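Local atomic coordinates of cytoplasmic protein (PDB entry 7LPO), a protein that probably hydrolyses steryl beta-glucosides, acting as a sterylglucosidase of glycoside hydrolase family 5 in the fungus Cryptococcus neoformans. Residues A[27-39]-A[669-681]. Sequence-based numbering, arbitrary orientation.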
loop_
_atom_site.group_PDB
_atom_site.type_symbol
_atom_site.label_atom_id
_atom_site.label_comp_id
_atom_site.label_asym_id
_atom_site.label_seq_id
_atom_site.Cartn_x
_atom_site.Cartn_y
_atom_site.Cartn_z
ATOM N N HIS A 27 -18.227 7.685 8.762
ATOM C CA HIS A 27 -17.344 8.754 8.331
ATOM C C HIS A 27 -16.544 9.260 9.513
ATOM O O HIS A 27 -17.034 9.292 10.645
ATOM C CB HIS A 27 -18.108 9.931 7.727
ATOM C CG HIS A 27 -19.069 9.538 6.656
ATOM N ND1 HIS A 27 -18.734 9.542 5.319
ATOM C CD2 HIS A 27 -20.356 9.122 6.722
ATOM C CE1 HIS A 27 -19.775 9.146 4.608
ATOM N NE2 HIS A 27 -20.770 8.882 5.436
ATOM N N PHE A 28 -15.304 9.653 9.232
ATOM C CA PHE A 28 -14.519 10.405 10.192
ATOM C C PHE A 28 -15.281 11.666 10.565
ATOM O O PHE A 28 -15.931 12.294 9.720
ATOM C CB PHE A 28 -13.166 10.790 9.597
ATOM C CG PHE A 28 -12.257 9.634 9.298
ATOM C CD1 PHE A 28 -11.879 8.748 10.285
ATOM C CD2 PHE A 28 -11.740 9.466 8.022
ATOM C CE1 PHE A 28 -11.013 7.702 10.009
ATOM C CE2 PHE A 28 -10.878 8.418 7.732
ATOM C CZ PHE A 28 -10.510 7.535 8.731
ATOM N N GLN A 29 -15.173 12.064 11.828
ATOM C CA GLN A 29 -15.824 13.282 12.289
ATOM C C GLN A 29 -14.914 14.063 13.223
ATOM O O GLN A 29 -14.198 13.472 14.038
ATOM C CB GLN A 29 -17.117 12.989 13.051
ATOM C CG GLN A 29 -18.169 12.230 12.311
ATOM C CD GLN A 29 -19.205 11.677 13.262
ATOM O OE1 GLN A 29 -18.920 10.769 14.049
ATOM N NE2 GLN A 29 -20.394 12.247 13.230
ATOM N N ASP A 30 -14.981 15.393 13.134
ATOM C CA ASP A 30 -14.336 16.260 14.106
ATOM C C ASP A 30 -15.275 16.434 15.296
ATOM O O ASP A 30 -16.396 15.924 15.304
ATOM C CB ASP A 30 -13.931 17.589 13.463
ATOM C CG ASP A 30 -15.108 18.470 13.096
ATOM O OD1 ASP A 30 -16.272 18.172 13.462
ATOM O OD2 ASP A 30 -14.850 19.491 12.424
ATOM N N VAL A 31 -14.818 17.159 16.320
ATOM C CA VAL A 31 -15.567 17.247 17.568
ATOM C C VAL A 31 -16.857 18.044 17.436
ATOM O O VAL A 31 -17.704 17.984 18.334
ATOM C CB VAL A 31 -14.682 17.847 18.678
ATOM C CG1 VAL A 31 -13.422 16.989 18.865
ATOM C CG2 VAL A 31 -14.330 19.290 18.364
ATOM N N ASN A 32 -17.051 18.759 16.333
ATOM C CA ASN A 32 -18.283 19.501 16.109
ATOM C C ASN A 32 -19.240 18.775 15.173
ATOM O O ASN A 32 -20.201 19.383 14.690
ATOM C CB ASN A 32 -17.954 20.891 15.577
ATOM C CG ASN A 32 -17.231 21.743 16.607
ATOM O OD1 ASN A 32 -17.606 21.775 17.780
ATOM N ND2 ASN A 32 -16.182 22.429 16.177
ATOM N N GLY A 33 -19.000 17.491 14.913
ATOM C CA GLY A 33 -19.897 16.671 14.135
ATOM C C GLY A 33 -19.706 16.720 12.633
ATOM O O GLY A 33 -20.449 16.045 11.912
ATOM N N ARG A 34 -18.740 17.476 12.132
ATOM C CA ARG A 34 -18.541 17.562 10.693
ATOM C C ARG A 34 -17.944 16.268 10.154
ATOM O O ARG A 34 -17.005 15.715 10.732
ATOM C CB ARG A 34 -17.626 18.738 10.358
ATOM C CG ARG A 34 -18.193 20.100 10.749
ATOM C CD ARG A 34 -17.404 21.239 10.116
ATOM N NE ARG A 34 -15.978 21.188 10.451
ATOM C CZ ARG A 34 -15.049 21.953 9.888
ATOM N NH1 ARG A 34 -15.380 22.834 8.954
ATOM N NH2 ARG A 34 -13.780 21.839 10.258
ATOM N N SER A 35 -18.498 15.787 9.042
ATOM C CA SER A 35 -17.909 14.650 8.347
ATOM C C SER A 35 -16.637 15.091 7.638
ATOM O O SER A 35 -16.649 16.046 6.859
ATOM C CB SER A 35 -18.888 14.069 7.333
ATOM O OG SER A 35 -20.040 13.557 7.963
ATOM N N LEU A 36 -15.538 14.394 7.907
ATOM C CA LEU A 36 -14.243 14.720 7.327
ATOM C C LEU A 36 -13.902 13.753 6.202
ATOM O O LEU A 36 -14.214 12.560 6.277
ATOM C CB LEU A 36 -13.144 14.668 8.386
ATOM C CG LEU A 36 -13.363 15.523 9.633
ATOM C CD1 LEU A 36 -12.256 15.289 10.642
ATOM C CD2 LEU A 36 -13.462 16.998 9.272
ATOM N N VAL A 37 -13.255 14.277 5.161
ATOM C CA VAL A 37 -12.701 13.466 4.085
ATOM C C VAL A 37 -11.195 13.675 4.082
ATOM O O VAL A 37 -10.723 14.815 3.972
ATOM C CB VAL A 37 -13.303 13.816 2.716
ATOM C CG1 VAL A 37 -12.580 13.029 1.602
ATOM C CG2 VAL A 37 -14.800 13.529 2.692
ATOM N N LEU A 38 -10.444 12.580 4.211
ATOM C CA LEU A 38 -8.990 12.626 4.277
ATOM C C LEU A 38 -8.419 12.104 2.968
ATOM O O LEU A 38 -8.675 10.957 2.585
ATOM C CB LEU A 38 -8.458 11.807 5.453
ATOM C CG LEU A 38 -8.893 12.289 6.836
ATOM C CD1 LEU A 38 -8.408 11.276 7.878
ATOM C CD2 LEU A 38 -8.364 13.682 7.142
ATOM N N ARG A 39 -7.625 12.938 2.305
ATOM C CA ARG A 39 -7.053 12.608 1.014
ATOM C C ARG A 39 -5.610 13.070 0.973
ATOM O O ARG A 39 -5.283 14.176 1.412
ATOM C CB ARG A 39 -7.854 13.246 -0.124
ATOM C CG ARG A 39 -9.128 12.475 -0.403
ATOM C CD ARG A 39 -10.000 13.126 -1.475
ATOM N NE ARG A 39 -11.188 12.307 -1.662
ATOM C CZ ARG A 39 -12.085 12.465 -2.625
ATOM N NH1 ARG A 39 -11.943 13.433 -3.519
ATOM N NH2 ARG A 39 -13.125 11.634 -2.687
ATOM N N TYR A 669 -12.686 18.834 -3.622
ATOM C CA TYR A 669 -13.373 17.883 -2.759
ATOM C C TYR A 669 -13.692 18.564 -1.434
ATOM O O TYR A 669 -13.044 19.552 -1.069
ATOM C CB TYR A 669 -12.529 16.619 -2.528
ATOM C CG TYR A 669 -11.388 16.780 -1.570
ATOM C CD1 TYR A 669 -10.202 17.372 -1.968
ATOM C CD2 TYR A 669 -11.486 16.308 -0.267
ATOM C CE1 TYR A 669 -9.144 17.515 -1.083
ATOM C CE2 TYR A 669 -10.441 16.431 0.619
ATOM C CZ TYR A 669 -9.271 17.037 0.208
ATOM O OH TYR A 669 -8.234 17.163 1.093
ATOM N N PRO A 670 -14.690 18.044 -0.702
ATOM C CA PRO A 670 -15.074 18.622 0.596
ATOM C C PRO A 670 -14.210 18.101 1.735
ATOM O O PRO A 670 -14.268 16.921 2.093
ATOM C CB PRO A 670 -16.539 18.187 0.745
ATOM C CG PRO A 670 -16.595 16.860 0.014
ATOM C CD PRO A 670 -15.580 16.941 -1.113
ATOM N N VAL A 671 -13.433 19.000 2.338
ATOM C CA VAL A 671 -12.571 18.617 3.450
ATOM C C VAL A 671 -13.394 18.321 4.700
ATOM O O VAL A 671 -13.069 17.407 5.471
ATOM C CB VAL A 671 -11.534 19.725 3.709
ATOM C CG1 VAL A 671 -10.775 19.437 4.974
ATOM C CG2 VAL A 671 -10.589 19.864 2.526
ATOM N N ALA A 672 -14.459 19.088 4.932
ATOM C CA ALA A 672 -15.263 18.926 6.136
ATOM C C ALA A 672 -16.676 19.379 5.829
ATOM O O ALA A 672 -16.877 20.412 5.183
ATOM C CB ALA A 672 -14.695 19.718 7.316
ATOM N N THR A 673 -17.649 18.601 6.292
ATOM C CA THR A 673 -19.024 18.773 5.860
ATOM C C THR A 673 -19.978 18.725 7.039
ATOM O O THR A 673 -19.910 17.811 7.868
ATOM C CB THR A 673 -19.425 17.694 4.851
ATOM O OG1 THR A 673 -18.692 17.872 3.640
ATOM C CG2 THR A 673 -20.906 17.779 4.568
ATOM N N VAL A 674 -20.877 19.706 7.094
ATOM C CA VAL A 674 -22.020 19.664 7.997
ATOM C C VAL A 674 -23.052 18.763 7.329
ATOM O O VAL A 674 -23.709 19.160 6.364
ATOM C CB VAL A 674 -22.577 21.059 8.282
ATOM C CG1 VAL A 674 -23.876 20.947 9.055
ATOM C CG2 VAL A 674 -21.541 21.893 9.037
ATOM N N GLY A 675 -23.193 17.548 7.832
ATOM C CA GLY A 675 -23.990 16.534 7.179
ATOM C C GLY A 675 -23.135 15.394 6.664
ATOM O O GLY A 675 -21.978 15.216 7.052
ATOM N N ILE A 676 -23.721 14.616 5.764
ATOM C CA ILE A 676 -23.125 13.389 5.244
ATOM C C ILE A 676 -22.842 13.585 3.758
ATOM O O ILE A 676 -23.763 13.925 2.998
ATOM C CB ILE A 676 -24.046 12.180 5.466
ATOM C CG1 ILE A 676 -24.283 11.944 6.955
ATOM C CG2 ILE A 676 -23.451 10.929 4.818
ATOM C CD1 ILE A 676 -23.017 11.673 7.748
ATOM N N PRO A 677 -21.608 13.379 3.294
ATOM C CA PRO A 677 -21.357 13.448 1.849
ATOM C C PRO A 677 -22.216 12.427 1.123
ATOM O O PRO A 677 -22.226 11.245 1.469
ATOM C CB PRO A 677 -19.859 13.127 1.718
ATOM C CG PRO A 677 -19.277 13.331 3.086
ATOM C CD PRO A 677 -20.394 13.030 4.057
ATOM N N GLU A 678 -22.945 12.886 0.111
ATOM C CA GLU A 678 -23.800 12.002 -0.672
ATOM C C GLU A 678 -23.237 11.702 -2.053
ATOM O O GLU A 678 -23.239 10.540 -2.476
ATOM C CB GLU A 678 -25.208 12.603 -0.810
ATOM C CG GLU A 678 -26.175 11.695 -1.550
ATOM C CD GLU A 678 -27.484 11.499 -0.814
ATOM O OE1 GLU A 678 -28.526 11.921 -1.349
ATOM O OE2 GLU A 678 -27.473 10.924 0.295
ATOM N N ARG A 679 -22.757 12.713 -2.777
ATOM C CA ARG A 679 -22.273 12.489 -4.134
ATOM C C ARG A 679 -21.273 13.566 -4.534
ATOM O O ARG A 679 -21.483 14.752 -4.265
ATOM C CB ARG A 679 -23.430 12.466 -5.150
ATOM C CG ARG A 679 -23.059 11.688 -6.389
ATOM C CD ARG A 679 -23.988 11.791 -7.581
ATOM N NE ARG A 679 -23.194 11.414 -8.755
ATOM C CZ ARG A 679 -22.980 10.162 -9.164
ATOM N NH1 ARG A 679 -23.538 9.140 -8.528
ATOM N NH2 ARG A 679 -22.204 9.933 -10.221
ATOM N N ILE A 680 -20.199 13.146 -5.201
ATOM C CA ILE A 680 -19.213 14.064 -5.759
ATOM C C ILE A 680 -19.020 13.743 -7.230
ATOM O O ILE A 680 -18.856 12.575 -7.597
ATOM C CB ILE A 680 -17.856 13.977 -5.045
ATOM C CG1 ILE A 680 -17.964 14.449 -3.603
ATOM C CG2 ILE A 680 -16.825 14.807 -5.799
ATOM C CD1 ILE A 680 -16.845 13.923 -2.737
ATOM N N ASP A 681 -19.000 14.783 -8.064
ATOM C CA ASP A 681 -18.755 14.641 -9.492
ATOM C C ASP A 681 -17.823 15.758 -9.931
ATOM O O ASP A 681 -18.061 16.929 -9.624
ATOM C CB ASP A 681 -20.057 14.700 -10.300
ATOM C CG ASP A 681 -20.917 13.459 -10.127
ATOM O OD1 ASP A 681 -20.464 12.346 -10.480
ATOM O OD2 ASP A 681 -22.061 13.596 -9.653
HETATM O O HOH W 1 -16.484 16.261 4.054
#
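A short antiparallel beta ladder at the seam between TIM barrel and C-terminal beta domain of this family 5 glycosidase joins Ser35 and Leu36, on the returning arm of the N-terminal hairpin, to Thr673 and Ala672 of strand 669-673. Ser35 and Thr673 form the hydrogen-bonded pair, Ser35 N to Thr673 O at 2.7 Å and Thr673 N to Ser35 O at 2.8 Å. Leu36 and Ala672 are the non-hydrogen-bonded pair beside it. Val37 N extends the ladder to Val671 O (3.2 Å), nearly straight at the hydrogen (167°) but reaching the oxygen from above the carbonyl plane. With OG anti to its carbonyl carbon (chi1 -63°), Ser35 donates to Gly675 O at 2.7 Å, tying down the bend that leads into strand 676-682. A bridging water donates to Ser35 O and Pro670 O and accepts from Thr673 OG1, which also bonds Tyr691 OH. On the Leu36 face, Ala672 CB sits centrally over the Arg34 guanidinium, 3.4 Å from CZ, and also touches Leu36 CD2. A bend at chi3 (-56°) turns Arg34 back to Asp30, where NE meets OD2 in the guanidinium plane at 2.8 Å; NH1 pairs with Glu708, so Arg34 bridges the hairpin turn and strand 707-710. On the Ser35 side, Pro677 CD makes a CH-pi contact over one face of the His27 ring, toward its rim, while Ile676 CG2 approaches His27 NE2 obliquely (3.4 Å). Beyond Val37, the extended Arg39 chain lays CD over one face of the Tyr669 ring, toward its rim, a CH-pi contact, on its way to Asp561. Val37 CG1 packs against Tyr669 CD2, and Tyr669 OH reaches Gly95 O. Strand 35-43 continues into the barrel between parallel strands 98-104 and 567-570; strand 669-673, with a classic beta bulge at Val671 and Ala672 opposite Glu708, pairs with 707-710, and past Gly675 strand 676-682 edges a second, antiparallel sheet beside 689-696.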